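Local coordinates for gene 12 protein (Mycobacterium phage D29, PDB 3HC7), which cleaves the ester link between mycolic acids and the arabinogalactan-peptidoglycan of the host cell wall, helping to lyse the host and release new phage, at residues A[140-148]-A[181-189]. Residues are numbered along the deposited sequence; the frame is centred on the assembly and turned at random.
Sequences TLGILEDRL and VAIGRIVMK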
loop_
_atom_site.group_PDB
_atom_site.type_symbol
_atom_site.label_atom_id
_atom_site.label_comp_id
_atom_site.label_asym_id
_atom_site.label_seq_id
_atom_site.Cartn_x
_atom_site.Cartn_y
_atom_site.Cartn_z
ATOM N N THR A 140 11.038 8.570 10.108
ATOM C CA THR A 140 10.491 8.414 8.764
ATOM C C THR A 140 9.028 7.981 8.759
ATOM O O THR A 140 8.517 7.404 9.730
ATOM C CB THR A 140 11.314 7.434 7.891
ATOM O OG1 THR A 140 11.169 6.099 8.385
ATOM C CG2 THR A 140 12.782 7.823 7.879
ATOM N N LEU A 141 8.366 8.266 7.646
ATOM C CA LEU A 141 6.964 7.922 7.453
ATOM C C LEU A 141 6.672 7.666 5.979
ATOM O O LEU A 141 7.575 7.710 5.140
ATOM C CB LEU A 141 6.055 9.040 7.966
ATOM C CG LEU A 141 6.557 10.480 7.870
ATOM C CD1 LEU A 141 7.159 10.775 6.516
ATOM C CD2 LEU A 141 5.426 11.444 8.186
ATOM N N GLY A 142 5.407 7.395 5.672
ATOM C CA GLY A 142 4.988 7.255 4.295
ATOM C C GLY A 142 5.020 8.602 3.600
ATOM O O GLY A 142 4.733 9.643 4.195
ATOM N N ILE A 143 5.372 8.590 2.323
ATOM C CA ILE A 143 5.389 9.816 1.546
ATOM C C ILE A 143 4.018 10.512 1.461
ATOM O O ILE A 143 3.942 11.746 1.507
ATOM C CB ILE A 143 5.927 9.542 0.137
ATOM C CG1 ILE A 143 6.144 10.855 -0.610
ATOM C CG2 ILE A 143 4.993 8.590 -0.603
ATOM C CD1 ILE A 143 6.774 10.687 -1.974
ATOM N N LEU A 144 2.939 9.736 1.338
ATOM C CA LEU A 144 1.602 10.308 1.097
ATOM C C LEU A 144 1.089 11.142 2.269
ATOM O O LEU A 144 1.258 10.761 3.415
ATOM C CB LEU A 144 0.591 9.208 0.780
ATOM C CG LEU A 144 0.753 8.460 -0.543
ATOM C CD1 LEU A 144 -0.220 7.301 -0.599
ATOM C CD2 LEU A 144 0.535 9.390 -1.735
ATOM N N GLU A 145 0.452 12.274 1.975
ATOM C CA GLU A 145 -0.057 13.176 3.016
ATOM C C GLU A 145 -1.271 12.595 3.746
ATOM O O GLU A 145 -1.526 12.912 4.902
ATOM C CB GLU A 145 -0.419 14.540 2.418
ATOM C CG GLU A 145 0.745 15.296 1.793
ATOM C CD GLU A 145 0.297 16.267 0.705
ATOM O OE1 GLU A 145 -0.392 15.824 -0.242
ATOM O OE2 GLU A 145 0.638 17.469 0.789
ATOM N N ASP A 146 -2.032 11.764 3.044
ATOM C CA ASP A 146 -3.137 11.019 3.631
ATOM C C ASP A 146 -2.589 9.680 4.124
ATOM O O ASP A 146 -2.662 8.675 3.425
ATOM C CB ASP A 146 -4.213 10.791 2.564
ATOM C CG ASP A 146 -5.457 10.118 3.112
ATOM O OD1 ASP A 146 -5.831 10.387 4.273
ATOM O OD2 ASP A 146 -6.082 9.341 2.361
ATOM N N ARG A 147 -2.013 9.676 5.315
ATOM C CA ARG A 147 -1.353 8.481 5.824
ATOM C C ARG A 147 -2.036 7.987 7.097
ATOM O O ARG A 147 -2.878 8.680 7.684
ATOM C CB ARG A 147 0.137 8.746 6.080
ATOM C CG ARG A 147 0.408 9.772 7.176
ATOM C CD ARG A 147 1.901 9.909 7.478
ATOM N NE ARG A 147 2.660 10.397 6.323
ATOM C CZ ARG A 147 2.797 11.683 6.009
ATOM N NH1 ARG A 147 2.232 12.609 6.773
ATOM N NH2 ARG A 147 3.499 12.047 4.935
ATOM N N LEU A 148 -1.672 6.781 7.516
ATOM C CA LEU A 148 -2.298 6.178 8.683
ATOM C C LEU A 148 -1.867 6.904 9.950
ATOM O O LEU A 148 -0.770 7.462 10.015
ATOM C CB LEU A 148 -1.960 4.686 8.750
ATOM C CG LEU A 148 -2.498 3.902 7.549
ATOM C CD1 LEU A 148 -1.820 2.560 7.408
ATOM C CD2 LEU A 148 -4.012 3.741 7.639
ATOM N N VAL A 181 10.541 15.098 -3.611
ATOM C CA VAL A 181 9.523 14.372 -2.871
ATOM C C VAL A 181 8.121 14.792 -3.322
ATOM O O VAL A 181 7.244 13.952 -3.517
ATOM C CB VAL A 181 9.694 14.559 -1.341
ATOM C CG1 VAL A 181 8.473 14.071 -0.598
ATOM C CG2 VAL A 181 10.939 13.825 -0.857
ATOM N N ALA A 182 7.912 16.093 -3.505
ATOM C CA ALA A 182 6.605 16.589 -3.931
ATOM C C ALA A 182 6.226 16.029 -5.303
ATOM O O ALA A 182 5.065 15.691 -5.560
ATOM C CB ALA A 182 6.598 18.120 -3.955
ATOM N N ILE A 183 7.205 15.941 -6.196
ATOM C CA ILE A 183 6.911 15.489 -7.549
ATOM C C ILE A 183 6.617 13.992 -7.544
ATOM O O ILE A 183 5.731 13.509 -8.252
ATOM C CB ILE A 183 8.031 15.883 -8.524
ATOM C CG1 ILE A 183 7.986 17.401 -8.738
ATOM C CG2 ILE A 183 7.865 15.146 -9.835
ATOM C CD1 ILE A 183 8.796 17.876 -9.889
ATOM N N GLY A 184 7.332 13.263 -6.697
ATOM C CA GLY A 184 6.970 11.883 -6.412
ATOM C C GLY A 184 5.526 11.717 -5.961
ATOM O O GLY A 184 4.810 10.827 -6.446
ATOM N N ARG A 185 5.079 12.556 -5.030
ATOM C CA ARG A 185 3.678 12.477 -4.593
ATOM C C ARG A 185 2.762 12.807 -5.757
ATOM O O ARG A 185 1.730 12.184 -5.938
ATOM C CB ARG A 185 3.382 13.431 -3.431
ATOM C CG ARG A 185 3.392 12.776 -2.075
ATOM C CD ARG A 185 2.761 13.665 -1.015
ATOM N NE ARG A 185 3.370 14.980 -0.975
ATOM C CZ ARG A 185 4.395 15.301 -0.197
ATOM N NH1 ARG A 185 4.934 14.396 0.605
ATOM N NH2 ARG A 185 4.879 16.528 -0.224
ATOM N N ILE A 186 3.150 13.790 -6.565
ATOM C CA ILE A 186 2.330 14.154 -7.709
ATOM C C ILE A 186 2.105 12.954 -8.634
ATOM O O ILE A 186 0.971 12.666 -9.035
ATOM C CB ILE A 186 2.955 15.327 -8.471
ATOM C CG1 ILE A 186 2.643 16.623 -7.717
ATOM C CG2 ILE A 186 2.432 15.380 -9.904
ATOM C CD1 ILE A 186 3.430 17.810 -8.184
ATOM N N VAL A 187 3.193 12.259 -8.957
ATOM C CA VAL A 187 3.141 11.090 -9.833
ATOM C C VAL A 187 2.210 10.002 -9.286
ATOM O O VAL A 187 1.379 9.435 -10.005
ATOM C CB VAL A 187 4.566 10.527 -10.084
ATOM C CG1 VAL A 187 4.507 9.117 -10.613
ATOM C CG2 VAL A 187 5.287 11.407 -11.063
ATOM N N MET A 188 2.326 9.730 -7.999
ATOM C CA MET A 188 1.476 8.721 -7.383
ATOM C C MET A 188 -0.020 9.081 -7.331
ATOM O O MET A 188 -0.870 8.188 -7.389
ATOM C CB MET A 188 1.993 8.377 -5.999
ATOM C CG MET A 188 3.275 7.571 -6.022
ATOM S SD MET A 188 3.879 7.295 -4.354
ATOM C CE MET A 188 2.340 7.001 -3.504
ATOM N N LYS A 189 -0.344 10.371 -7.233
ATOM C CA LYS A 189 -1.749 10.804 -7.130
ATOM C C LYS A 189 -2.419 11.185 -8.457
ATOM O O LYS A 189 -3.634 11.374 -8.515
ATOM C CB LYS A 189 -1.853 11.995 -6.172
ATOM C CG LYS A 189 -1.418 11.682 -4.756
ATOM C CD LYS A 189 -1.018 12.946 -4.021
ATOM C CE LYS A 189 -2.165 13.940 -3.920
ATOM N NZ LYS A 189 -1.764 15.129 -3.109
#
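Leu144 and Arg185 mark the closest backbone approach, 6.4 Å between their CA atoms, where the loop after strand 140-141 meets helix 179-189. Ile143 points at the helix. Its CG1 is anti to the backbone N (chi1 -172°), which carries Ile143 CD1 to 3.6 Å from Val181 O. Val181 CG1 flanks the same ethyl arm, and Ile143 CG2 faces Met188 SD. Leu144 CD2 presses on Met188 CE at 3.5 Å, a tight fit; both side chains also touch Ile86 of helix 83-96. This is the cutinase-like region of an alpha/beta-hydrolase, with the Met188 side chain about 9 Å from that of active-site Ser82. Arg185 bends at chi3. Arg185 NH1 donates to Ile143 O at 3.0 Å, N-H...O angle 155°, while NH2 bonds Leu176 O. Glu145 CG lies over one guanidinium face, and its carboxylate stacks on the guanidinium, the two planes 17° apart. Glu145 OE1 therefore meets Arg185 NE by charge alone, at a long 3.9 Å. Glu145 OE1 also takes a weak, salt-bridging bond from Lys189 NZ at 3.3 Å. Two backbone carbonyls thus fix the guanidinium's rotation, and Glu145, between two cations, probably offsets part of their charge at the exposed side.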